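Local coordinates for protein putative esterase (Sulfolobus solfataricus P2, PDB 2RAU) that probably acts as a lipase or esterase of the alpha/beta-hydrolase superfamily, and binds calcium, at residues P14-D19 with G73-I78; V295-F300 with S317-I322. All coordinates share one frame; numbering follows the deposited sequence. Where two conformers were deposited one is given.

Contact 1: residues P14-D19 with G73-I78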
loop_
_atom_site.group_PDB
_atom_site.type_symbol
_atom_site.label_atom_id
_atom_site.label_comp_id
_atom_site.label_asym_id
_atom_site.label_seq_id
_atom_site.Cartn_x
_atom_site.Cartn_y
_atom_site.Cartn_z
ATOM N N PRO A 14 0.902 -21.972 3.753
ATOM C CA PRO A 14 1.508 -21.324 4.935
ATOM C C PRO A 14 2.474 -20.172 4.613
ATOM O O PRO A 14 3.179 -20.173 3.611
ATOM C CB PRO A 14 2.214 -22.489 5.665
ATOM C CG PRO A 14 1.427 -23.668 5.292
ATOM C CD PRO A 14 1.066 -23.433 3.818
ATOM N N ILE A 15 2.434 -19.138 5.434
ATOM C CA ILE A 15 3.219 -17.917 5.200
ATOM C C ILE A 15 4.588 -18.103 5.866
ATOM O O ILE A 15 4.667 -18.563 6.993
ATOM C CB ILE A 15 2.449 -16.689 5.720
ATOM C CG1 ILE A 15 1.144 -16.543 4.910
ATOM C CG2 ILE A 15 3.349 -15.462 5.722
ATOM C CD1 ILE A 15 0.180 -15.430 5.334
ATOM N N LEU A 16 5.651 -17.814 5.143
ATOM C CA LEU A 16 6.994 -17.985 5.695
ATOM C C LEU A 16 7.128 -17.245 7.006
ATOM O O LEU A 16 6.700 -16.093 7.129
ATOM C CB LEU A 16 8.073 -17.548 4.718
ATOM C CG LEU A 16 8.419 -16.074 4.464
ATOM C CD1 LEU A 16 9.787 -15.946 3.730
ATOM C CD2 LEU A 16 7.278 -15.305 3.731
ATOM N N GLY A 17 7.675 -17.951 8.002
ATOM C CA GLY A 17 7.886 -17.414 9.341
ATOM C C GLY A 17 6.646 -17.271 10.185
ATOM O O GLY A 17 6.723 -16.814 11.319
ATOM N N ASN A 18 5.494 -17.654 9.629
ATOM C CA ASN A 18 4.209 -17.465 10.287
ATOM C C ASN A 18 3.353 -18.640 9.928
ATOM O O ASN A 18 2.342 -18.504 9.248
ATOM C CB ASN A 18 3.568 -16.169 9.800
ATOM C CG ASN A 18 4.364 -14.944 10.180
ATOM O OD1 ASN A 18 4.145 -14.408 11.251
ATOM N ND2 ASN A 18 5.337 -14.524 9.327
ATOM N N ASP A 19 3.705 -19.817 10.432
ATOM C CA ASP A 19 3.024 -21.021 9.948
ATOM C C ASP A 19 1.616 -21.297 10.534
ATOM O O ASP A 19 0.964 -22.272 10.156
ATOM C CB ASP A 19 3.920 -22.250 10.088
ATOM C CG ASP A 19 4.266 -22.553 11.496
ATOM O OD1 ASP A 19 3.508 -22.167 12.421
ATOM O OD2 ASP A 19 5.341 -23.164 11.684
ATOM N N GLY A 73 7.574 -13.435 -5.952
ATOM C CA GLY A 73 8.216 -14.553 -5.272
ATOM C C GLY A 73 9.683 -14.338 -4.933
ATOM O O GLY A 73 10.316 -15.257 -4.437
ATOM N N VAL A 74 10.218 -13.139 -5.178
ATOM C CA VAL A 74 11.572 -12.782 -4.764
ATOM C C VAL A 74 11.478 -12.257 -3.336
ATOM O O VAL A 74 10.812 -11.263 -3.094
ATOM C CB VAL A 74 12.246 -11.715 -5.684
ATOM C CG1 VAL A 74 13.676 -11.363 -5.203
ATOM C CG2 VAL A 74 12.208 -12.158 -7.136
ATOM N N HIS A 75 12.104 -12.973 -2.403
ATOM C CA HIS A 75 12.023 -12.646 -0.978
ATOM C C HIS A 75 13.285 -11.928 -0.456
ATOM O O HIS A 75 14.401 -12.276 -0.773
ATOM C CB HIS A 75 11.784 -13.945 -0.211
ATOM C CG HIS A 75 10.427 -14.521 -0.457
ATOM N ND1 HIS A 75 10.149 -15.308 -1.551
ATOM C CD2 HIS A 75 9.272 -14.443 0.248
ATOM C CE1 HIS A 75 8.892 -15.710 -1.503
ATOM N NE2 HIS A 75 8.334 -15.197 -0.428
ATOM N N TYR A 76 13.022 -10.920 0.352
ATOM C CA TYR A 76 14.001 -9.998 0.886
ATOM C C TYR A 76 14.153 -10.089 2.400
ATOM O O TYR A 76 15.159 -9.635 2.936
ATOM C CB TYR A 76 13.632 -8.555 0.463
ATOM C CG TYR A 76 13.811 -8.332 -1.009
ATOM C CD1 TYR A 76 15.071 -8.113 -1.526
ATOM C CD2 TYR A 76 12.722 -8.395 -1.902
ATOM C CE1 TYR A 76 15.262 -7.943 -2.894
ATOM C CE2 TYR A 76 12.913 -8.240 -3.250
ATOM C CZ TYR A 76 14.170 -8.010 -3.752
ATOM O OH TYR A 76 14.376 -7.776 -5.102
ATOM N N THR A 77 13.161 -10.652 3.087
ATOM C CA THR A 77 13.162 -10.772 4.544
ATOM C C THR A 77 12.148 -11.811 4.998
ATOM O O THR A 77 11.413 -12.389 4.172
ATOM C CB THR A 77 12.840 -9.401 5.195
ATOM O OG1 THR A 77 13.181 -9.461 6.567
ATOM C CG2 THR A 77 11.400 -8.959 5.021
ATOM N N ILE A 78 12.105 -12.084 6.302
ATOM C CA ILE A 78 11.051 -12.921 6.872
ATOM C C ILE A 78 10.070 -12.027 7.599
ATOM O O ILE A 78 10.451 -11.324 8.527
ATOM C CB ILE A 78 11.601 -13.954 7.844
ATOM C CG1 ILE A 78 12.569 -14.898 7.098
ATOM C CG2 ILE A 78 10.434 -14.758 8.502
ATOM C CD1 ILE A 78 13.470 -15.649 7.992
#

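Contact 2: residues V295-F300 with S317-I322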
loop_
_atom_site.group_PDB
_atom_site.type_symbol
_atom_site.label_atom_id
_atom_site.label_comp_id
_atom_site.label_asym_id
_atom_site.label_seq_id
_atom_site.Cartn_x
_atom_site.Cartn_y
_atom_site.Cartn_z
ATOM N N VAL A 295 -19.517 6.672 7.435
ATOM C CA VAL A 295 -18.854 5.443 7.810
ATOM C C VAL A 295 -17.915 5.771 8.990
ATOM O O VAL A 295 -17.175 6.753 8.911
ATOM C CB VAL A 295 -18.025 4.907 6.575
ATOM C CG1 VAL A 295 -17.035 3.852 6.963
ATOM C CG2 VAL A 295 -18.977 4.406 5.452
ATOM N N PRO A 296 -17.959 4.974 10.088
ATOM C CA PRO A 296 -16.961 5.100 11.151
ATOM C C PRO A 296 -15.561 5.004 10.570
ATOM O O PRO A 296 -15.267 4.081 9.787
ATOM C CB PRO A 296 -17.237 3.886 12.040
ATOM C CG PRO A 296 -18.642 3.634 11.850
ATOM C CD PRO A 296 -18.924 3.922 10.408
ATOM N N THR A 297 -14.710 5.941 10.968
ATOM C CA THR A 297 -13.357 6.086 10.429
ATOM C C THR A 297 -12.294 6.278 11.510
ATOM O O THR A 297 -12.514 6.983 12.489
ATOM C CB THR A 297 -13.295 7.284 9.408
ATOM O OG1 THR A 297 -14.236 7.069 8.345
ATOM C CG2 THR A 297 -11.892 7.480 8.833
ATOM N N ILE A 298 -11.165 5.587 11.347
ATOM C CA ILE A 298 -9.966 5.848 12.161
ATOM C C ILE A 298 -8.849 6.230 11.177
ATOM O O ILE A 298 -8.668 5.586 10.143
ATOM C CB ILE A 298 -9.603 4.665 13.131
ATOM C CG1 ILE A 298 -8.492 5.084 14.106
ATOM C CG2 ILE A 298 -9.289 3.361 12.347
ATOM C CD1 ILE A 298 -8.259 4.080 15.174
ATOM N N ALA A 299 -8.131 7.317 11.492
ATOM C CA ALA A 299 -7.076 7.840 10.627
ATOM C C ALA A 299 -5.822 8.023 11.436
ATOM O O ALA A 299 -5.842 8.658 12.478
ATOM C CB ALA A 299 -7.503 9.168 9.972
ATOM N N PHE A 300 -4.744 7.405 10.985
ATOM C CA PHE A 300 -3.428 7.575 11.600
ATOM C C PHE A 300 -2.586 8.540 10.753
ATOM O O PHE A 300 -2.549 8.418 9.534
ATOM C CB PHE A 300 -2.696 6.244 11.712
ATOM C CG PHE A 300 -3.352 5.261 12.640
ATOM C CD1 PHE A 300 -4.447 4.524 12.219
ATOM C CD2 PHE A 300 -2.849 5.037 13.916
ATOM C CE1 PHE A 300 -5.035 3.613 13.056
ATOM C CE2 PHE A 300 -3.428 4.111 14.754
ATOM C CZ PHE A 300 -4.506 3.387 14.322
ATOM N N SER A 317 -17.343 12.681 9.447
ATOM C CA SER A 317 -17.568 13.383 10.727
ATOM C C SER A 317 -17.125 12.541 11.934
ATOM O O SER A 317 -16.571 13.053 12.908
ATOM C CB SER A 317 -19.049 13.813 10.870
ATOM N N ASN A 318 -17.383 11.245 11.870
ATOM C CA ASN A 318 -16.898 10.300 12.898
ATOM C C ASN A 318 -15.404 10.399 13.306
ATOM O O ASN A 318 -15.049 10.276 14.481
ATOM C CB ASN A 318 -17.045 8.860 12.362
ATOM C CG ASN A 318 -18.495 8.485 12.093
ATOM O OD1 ASN A 318 -19.079 8.875 11.053
ATOM N ND2 ASN A 318 -19.088 7.711 13.022
ATOM N N SER A 319 -14.569 10.641 12.303
ATOM C CA SER A 319 -13.184 10.277 12.334
ATOM C C SER A 319 -12.378 10.496 13.610
ATOM O O SER A 319 -12.327 11.585 14.132
ATOM C CB SER A 319 -12.497 10.914 11.133
ATOM O OG SER A 319 -13.221 10.621 9.948
ATOM N N GLU A 320 -11.771 9.417 14.102
ATOM C CA GLU A 320 -10.832 9.472 15.200
ATOM C C GLU A 320 -9.477 9.604 14.501
ATOM O O GLU A 320 -9.133 8.742 13.701
ATOM C CB GLU A 320 -10.898 8.184 16.041
ATOM C CG GLU A 320 -9.855 8.125 17.165
ATOM C CD GLU A 320 -9.992 6.903 18.065
ATOM O OE1 GLU A 320 -10.894 6.069 17.811
ATOM O OE2 GLU A 320 -9.195 6.794 19.038
ATOM N N ILE A 321 -8.750 10.686 14.782
ATOM C CA ILE A 321 -7.408 10.927 14.212
ATOM C C ILE A 321 -6.326 10.622 15.262
ATOM O O ILE A 321 -6.342 11.188 16.349
ATOM C CB ILE A 321 -7.265 12.390 13.698
ATOM C CG1 ILE A 321 -8.088 12.594 12.420
ATOM C CG2 ILE A 321 -5.811 12.743 13.438
ATOM C CD1 ILE A 321 -8.362 14.070 12.082
ATOM N N ILE A 322 -5.411 9.709 14.935
ATOM C CA ILE A 322 -4.305 9.340 15.820
ATOM C C ILE A 322 -3.009 9.942 15.275
ATOM O O ILE A 322 -2.592 9.646 14.172
ATOM C CB ILE A 322 -4.130 7.808 15.926
ATOM C CG1 ILE A 322 -5.453 7.099 16.333
ATOM C CG2 ILE A 322 -2.991 7.490 16.869
ATOM C CD1 ILE A 322 -5.838 7.403 17.740
#

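Contact 1: residues P14-D19 with G73-I78
The imidazole of His75 is met obliquely by the branched end of Leu16: Leu16 CD1 lies 3.8 Å from His75 CD2, and CD2 of the same leucine stands a little farther from that ring carbon. The two side chains approach from opposite directions. On the far side of the imidazole, His75 ND1 donates a weak, bent hydrogen bond to Gly73 O at 2.9 Å. The other flat group, the amide of Asn18, folds back over its own turn, and Asn18 ND2 gives a hydrogen bond to Leu16 O at 3.0 Å, with Leu16 O tilted 16° out of the amide plane. A second bond from Asn18 ND2, to Pro79 O, ties the turn to the chain just beyond Ile78.

Residues 15-18 form a type II beta turn, closed by a backbone hydrogen bond from Asn18 N to Ile15 O at 2.9 Å. Gly17 sits in it with positive phi (74°), and its bare CA lets Ile78 CG2 come within 3.8 Å of Gly17 CA. Leu16 holds CG between its backbone N and carbonyl carbon (chi1 77°), and the branch so placed also brings Leu16 CD1 to 3.9 Å from Thr77 O. No hydrogen bond crosses the contact, which is a small, largely apolar patch at the surface.

In the fold, the turn links strand 13-15 to strand 21-29 of the main sheet, while strand 74-75 belongs to a two-stranded hairpin with 70-71. Leu16 also touches Thr68 of helix 63-68, Ile15 and Asn18 rest on Leu87 of helix 85-91, and Thr77 packs on Pro267 of helix 262-270.

Contact 2: residues V295-F300 with S317-I322
Strands 297-300 and 320-322 pair in parallel, their axes 4.6 Å apart and inclined by 18°. Near-linear bonds run from Glu320 N to Thr297 O, from Ala299 N to Glu320 O and from Ile322 N to Ala299 O, the last at 2.7 Å. Phe300 and Ile322 extend side by side on one face of the sheet. Ile322 CG1 lies over a face of the Phe300 ring, offset toward its rim, in a CH-pi contact 4.3 Å from the centroid, while Ile322 CB packs 3.7 Å from Phe300 CD2. Ile298, on the same face, carries CG1 anti to its backbone N (chi1 -171°), which brings it alongside Ile322 CG1 at 4.3 Å. At the start of the pairing, Thr297 CB meets Ser319 OG at 3.4 Å; that hydroxyl is bonded to Pro316 O, and Thr297 OG1 donates a hydrogen bond to Val295 O from above the carbonyl plane. Asn318 lays its amide beside Pro296 CA. A valine in place of Thr297 would probably leave Val295 O without the hydroxyl that bonds to it here.

The pair belongs to the beta-alpha-beta unit of strand 297-302, helix 306-309 and strand 320-324. Strand 170-176 flanks 297-302 on its other edge, and helix 338-353 covers the face of Ile298 and Phe300 through Trp349, Val345 and Val346.

Overall arrangement
Contacts 1 and 2 follow one another along the chain and do not touch: their centres are 32 Å apart and their nearest atoms about 20 Å. Both reach the same mixed sheet, contact 1 through strand 13-15, which pairs with 21-29, and contact 2 through its parallel end, where 320-324 borders 297-302. Between them in the sheet run the strands around the probable catalytic centre, a Ser152-His329-Asp177 arrangement with Ser152 on a putative nucleophile elbow. Phe300 of contact 2 lies near that triad without touching it, and its side chain is about 13 Å from a bound PEG fragment. Both contacts lie away from a calcium site formed by Gly142 and Glu144.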